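Long-range contact in Dmd discriminator of mRNA degradation (Enterobacteria phage RB69, PDB 5I8J), which probably acts as a phage antitoxin that counters the bacterial RNA-degrading toxin RnlA and so protects phage mRNA: residues Thr6-Lys15 and Asn44-Ile52. Sequence-based numbering, arbitrary orientation.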
loop_
_atom_site.group_PDB
_atom_site.type_symbol
_atom_site.label_atom_id
_atom_site.label_comp_id
_atom_site.label_asym_id
_atom_site.label_seq_id
_atom_site.Cartn_x
_atom_site.Cartn_y
_atom_site.Cartn_z
ATOM N N THR A 6 -1.153 11.585 -12.464
ATOM C CA THR A 6 -1.057 11.336 -11.027
ATOM C C THR A 6 -0.893 9.839 -10.817
ATOM O O THR A 6 -1.701 9.059 -11.305
ATOM C CB THR A 6 -2.302 11.848 -10.287
ATOM O OG1 THR A 6 -2.444 13.257 -10.505
ATOM C CG2 THR A 6 -2.214 11.579 -8.792
ATOM N N LYS A 7 0.161 9.426 -10.115
ATOM C CA LYS A 7 0.337 8.010 -9.820
ATOM C C LYS A 7 -0.335 7.685 -8.494
ATOM O O LYS A 7 0.056 8.196 -7.440
ATOM C CB LYS A 7 1.818 7.620 -9.764
ATOM C CG LYS A 7 2.036 6.124 -9.540
ATOM C CD LYS A 7 3.516 5.783 -9.474
ATOM C CE LYS A 7 4.195 6.531 -8.333
ATOM N NZ LYS A 7 5.666 6.301 -8.294
ATOM N N VAL A 8 -1.353 6.840 -8.553
ATOM C CA VAL A 8 -2.082 6.472 -7.350
ATOM C C VAL A 8 -1.774 5.030 -7.004
ATOM O O VAL A 8 -1.917 4.144 -7.833
ATOM C CB VAL A 8 -3.603 6.662 -7.527
ATOM C CG1 VAL A 8 -4.321 6.438 -6.195
ATOM C CG2 VAL A 8 -3.895 8.065 -8.049
ATOM N N THR A 9 -1.318 4.801 -5.778
ATOM C CA THR A 9 -1.103 3.444 -5.298
ATOM C C THR A 9 -2.343 2.995 -4.529
ATOM O O THR A 9 -2.740 3.640 -3.569
ATOM C CB THR A 9 0.132 3.344 -4.382
ATOM O OG1 THR A 9 1.311 3.752 -5.103
ATOM C CG2 THR A 9 0.304 1.914 -3.880
ATOM N N PHE A 10 -2.950 1.908 -4.975
ATOM C CA PHE A 10 -4.125 1.342 -4.332
ATOM C C PHE A 10 -3.712 0.109 -3.556
ATOM O O PHE A 10 -2.974 -0.745 -4.073
ATOM C CB PHE A 10 -5.200 0.977 -5.363
ATOM C CG PHE A 10 -5.805 2.161 -6.059
ATOM C CD1 PHE A 10 -6.931 2.790 -5.540
ATOM C CD2 PHE A 10 -5.249 2.651 -7.227
ATOM C CE1 PHE A 10 -7.488 3.877 -6.177
ATOM C CE2 PHE A 10 -5.801 3.745 -7.872
ATOM C CZ PHE A 10 -6.918 4.360 -7.349
ATOM N N ILE A 11 -4.174 0.023 -2.312
ATOM C CA ILE A 11 -3.956 -1.165 -1.501
ATOM C C ILE A 11 -5.301 -1.719 -1.097
ATOM O O ILE A 11 -6.137 -0.991 -0.592
ATOM C CB ILE A 11 -3.144 -0.878 -0.238
ATOM C CG1 ILE A 11 -1.898 -0.061 -0.572
ATOM C CG2 ILE A 11 -2.774 -2.185 0.445
ATOM C CD1 ILE A 11 -1.313 0.553 0.667
ATOM N N GLY A 12 -5.508 -3.004 -1.344
ATOM C CA GLY A 12 -6.793 -3.640 -1.109
ATOM C C GLY A 12 -6.687 -4.825 -0.165
ATOM O O GLY A 12 -5.690 -5.560 -0.179
ATOM N N TRP A 13 -7.706 -4.971 0.677
ATOM C CA TRP A 13 -7.903 -6.141 1.526
ATOM C C TRP A 13 -9.208 -6.840 1.187
ATOM O O TRP A 13 -10.286 -6.240 1.293
ATOM C CB TRP A 13 -7.938 -5.754 3.006
ATOM C CG TRP A 13 -6.633 -5.337 3.584
ATOM C CD1 TRP A 13 -5.798 -6.097 4.358
ATOM C CD2 TRP A 13 -6.026 -4.043 3.481
ATOM N NE1 TRP A 13 -4.694 -5.355 4.723
ATOM C CE2 TRP A 13 -4.812 -4.097 4.204
ATOM C CE3 TRP A 13 -6.381 -2.854 2.843
ATOM C CZ2 TRP A 13 -3.951 -3.001 4.299
ATOM C CZ3 TRP A 13 -5.520 -1.761 2.945
ATOM C CH2 TRP A 13 -4.320 -1.849 3.671
ATOM N N PHE A 14 -9.112 -8.103 0.780
ATOM C CA PHE A 14 -10.296 -8.933 0.590
ATOM C C PHE A 14 -10.874 -9.290 1.956
ATOM O O PHE A 14 -10.208 -9.119 2.979
ATOM C CB PHE A 14 -9.969 -10.216 -0.183
ATOM C CG PHE A 14 -9.552 -9.986 -1.607
ATOM C CD1 PHE A 14 -10.464 -9.537 -2.551
ATOM C CD2 PHE A 14 -8.254 -10.241 -2.008
ATOM C CE1 PHE A 14 -10.072 -9.332 -3.865
ATOM C CE2 PHE A 14 -7.859 -10.039 -3.318
ATOM C CZ PHE A 14 -8.767 -9.582 -4.247
ATOM N N LYS A 15 -12.111 -9.783 1.977
ATOM C CA LYS A 15 -12.725 -10.225 3.233
ATOM C C LYS A 15 -11.904 -11.312 3.915
ATOM O O LYS A 15 -11.841 -11.387 5.147
ATOM C CB LYS A 15 -14.146 -10.729 2.985
ATOM C CG LYS A 15 -15.102 -9.657 2.493
ATOM C CD LYS A 15 -16.420 -10.278 2.043
ATOM C CE LYS A 15 -17.084 -11.033 3.179
ATOM N NZ LYS A 15 -17.296 -10.173 4.387
ATOM N N ASN A 44 -14.488 -5.922 -5.949
ATOM C CA ASN A 44 -13.706 -6.927 -5.247
ATOM C C ASN A 44 -14.228 -7.279 -3.864
ATOM O O ASN A 44 -13.609 -8.081 -3.154
ATOM C CB ASN A 44 -12.252 -6.454 -5.164
ATOM C CG ASN A 44 -11.538 -6.577 -6.501
ATOM O OD1 ASN A 44 -11.289 -7.684 -6.970
ATOM N ND2 ASN A 44 -11.218 -5.443 -7.123
ATOM N N ASN A 45 -15.369 -6.703 -3.491
ATOM C CA ASN A 45 -15.901 -6.846 -2.136
ATOM C C ASN A 45 -14.796 -6.616 -1.110
ATOM O O ASN A 45 -14.571 -7.434 -0.224
ATOM C CB ASN A 45 -16.531 -8.221 -1.944
ATOM C CG ASN A 45 -17.756 -8.416 -2.811
ATOM O OD1 ASN A 45 -18.816 -7.873 -2.520
ATOM N ND2 ASN A 45 -17.616 -9.188 -3.883
ATOM N N ALA A 46 -14.104 -5.493 -1.257
ATOM C CA ALA A 46 -12.861 -5.266 -0.539
ATOM C C ALA A 46 -12.813 -3.900 0.137
ATOM O O ALA A 46 -13.634 -3.022 -0.132
ATOM C CB ALA A 46 -11.674 -5.414 -1.509
ATOM N N LEU A 47 -11.848 -3.745 1.028
ATOM C CA LEU A 47 -11.450 -2.443 1.536
ATOM C C LEU A 47 -10.339 -1.962 0.628
ATOM O O LEU A 47 -9.366 -2.676 0.432
ATOM C CB LEU A 47 -10.960 -2.537 2.984
ATOM C CG LEU A 47 -10.149 -1.356 3.524
ATOM C CD1 LEU A 47 -11.017 -0.110 3.643
ATOM C CD2 LEU A 47 -9.514 -1.702 4.863
ATOM N N VAL A 48 -10.478 -0.779 0.044
ATOM C CA VAL A 48 -9.406 -0.252 -0.805
ATOM C C VAL A 48 -9.028 1.143 -0.348
ATOM O O VAL A 48 -9.906 1.975 -0.106
ATOM C CB VAL A 48 -9.818 -0.217 -2.297
ATOM C CG1 VAL A 48 -8.686 0.388 -3.160
ATOM C CG2 VAL A 48 -10.165 -1.612 -2.781
ATOM N N LYS A 49 -7.719 1.375 -0.202
ATOM C CA LYS A 49 -7.170 2.677 0.150
ATOM C C LYS A 49 -6.387 3.226 -1.028
ATOM O O LYS A 49 -5.627 2.486 -1.663
ATOM C CB LYS A 49 -6.251 2.590 1.368
ATOM C CG LYS A 49 -6.881 1.972 2.604
ATOM C CD LYS A 49 -5.794 1.696 3.660
ATOM C CE LYS A 49 -6.345 0.935 4.856
ATOM N NZ LYS A 49 -7.035 1.809 5.829
ATOM N N ALA A 50 -6.574 4.515 -1.307
ATOM C CA ALA A 50 -5.815 5.204 -2.354
ATOM C C ALA A 50 -4.747 6.110 -1.728
ATOM O O ALA A 50 -5.027 6.892 -0.828
ATOM C CB ALA A 50 -6.759 6.014 -3.253
ATOM N N PHE A 51 -3.519 5.982 -2.218
ATOM C CA PHE A 51 -2.376 6.736 -1.737
ATOM C C PHE A 51 -1.788 7.572 -2.869
ATOM O O PHE A 51 -1.601 7.071 -3.974
ATOM C CB PHE A 51 -1.289 5.799 -1.187
ATOM C CG PHE A 51 -1.621 5.168 0.140
ATOM C CD1 PHE A 51 -2.441 4.045 0.216
ATOM C CD2 PHE A 51 -1.079 5.679 1.314
ATOM C CE1 PHE A 51 -2.733 3.463 1.449
ATOM C CE2 PHE A 51 -1.370 5.099 2.547
ATOM C CZ PHE A 51 -2.191 3.990 2.613
ATOM N N ILE A 52 -1.484 8.836 -2.585
ATOM C CA ILE A 52 -0.717 9.670 -3.510
ATOM C C ILE A 52 0.465 10.246 -2.741
ATOM O O ILE A 52 0.290 10.792 -1.651
ATOM C CB ILE A 52 -1.557 10.804 -4.122
ATOM C CG1 ILE A 52 -2.752 10.232 -4.887
ATOM C CG2 ILE A 52 -0.694 11.665 -5.063
ATOM C CD1 ILE A 52 -3.764 11.294 -5.320
HETATM O O HOH W 1 -13.536 -9.984 -0.527
#
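Leu47 O accepts a hydrogen bond from Trp13 N (2.8 Å) and a CA-H...O contact from Gly12 CA (3.2 Å), and it also lies in the indole plane at the ring edge near Trp13 CE3. Lys49 O is gripped likewise, by Ile11 N and the CA-H of Phe10. Six backbone hydrogen bonds, in pairs at Thr9-Phe51, Ile11-Lys49 and Trp13-Leu47, join these strands, the two central ones of a four-stranded antiparallel sheet, between strands 19-26 and 55-61. Helix 30-44 packs on the face bearing Phe10 and Ala50. There Ala50 CB sits 3.7 Å from Phe10 CE1, Val48 CG1 meets the ring edge at CD1, and Val8 CG1 covers one ring face, offset toward the rim. On the opposite face, Thr9, Ile11, Trp13, Lys49 and Phe51 meet the second subunit. Ile11 CD1 reaches Phe51 CE1 at 3.3 Å, a tight approach, and the Phe51 ring meets its counterpart in the second subunit edge-to-face. Lys49 runs extended to CE, which lies 3.4 Å from Trp13 CZ3; a bend at chi4 (-81°) then turns NZ to salt bridges with Glu59 and with Asp54 of the second subunit. Trp13 NE1 hydrogen-bonds Asp23 of that subunit. Beyond the paired strands, a water accepts from Lys15 N and donates to Asn45 O.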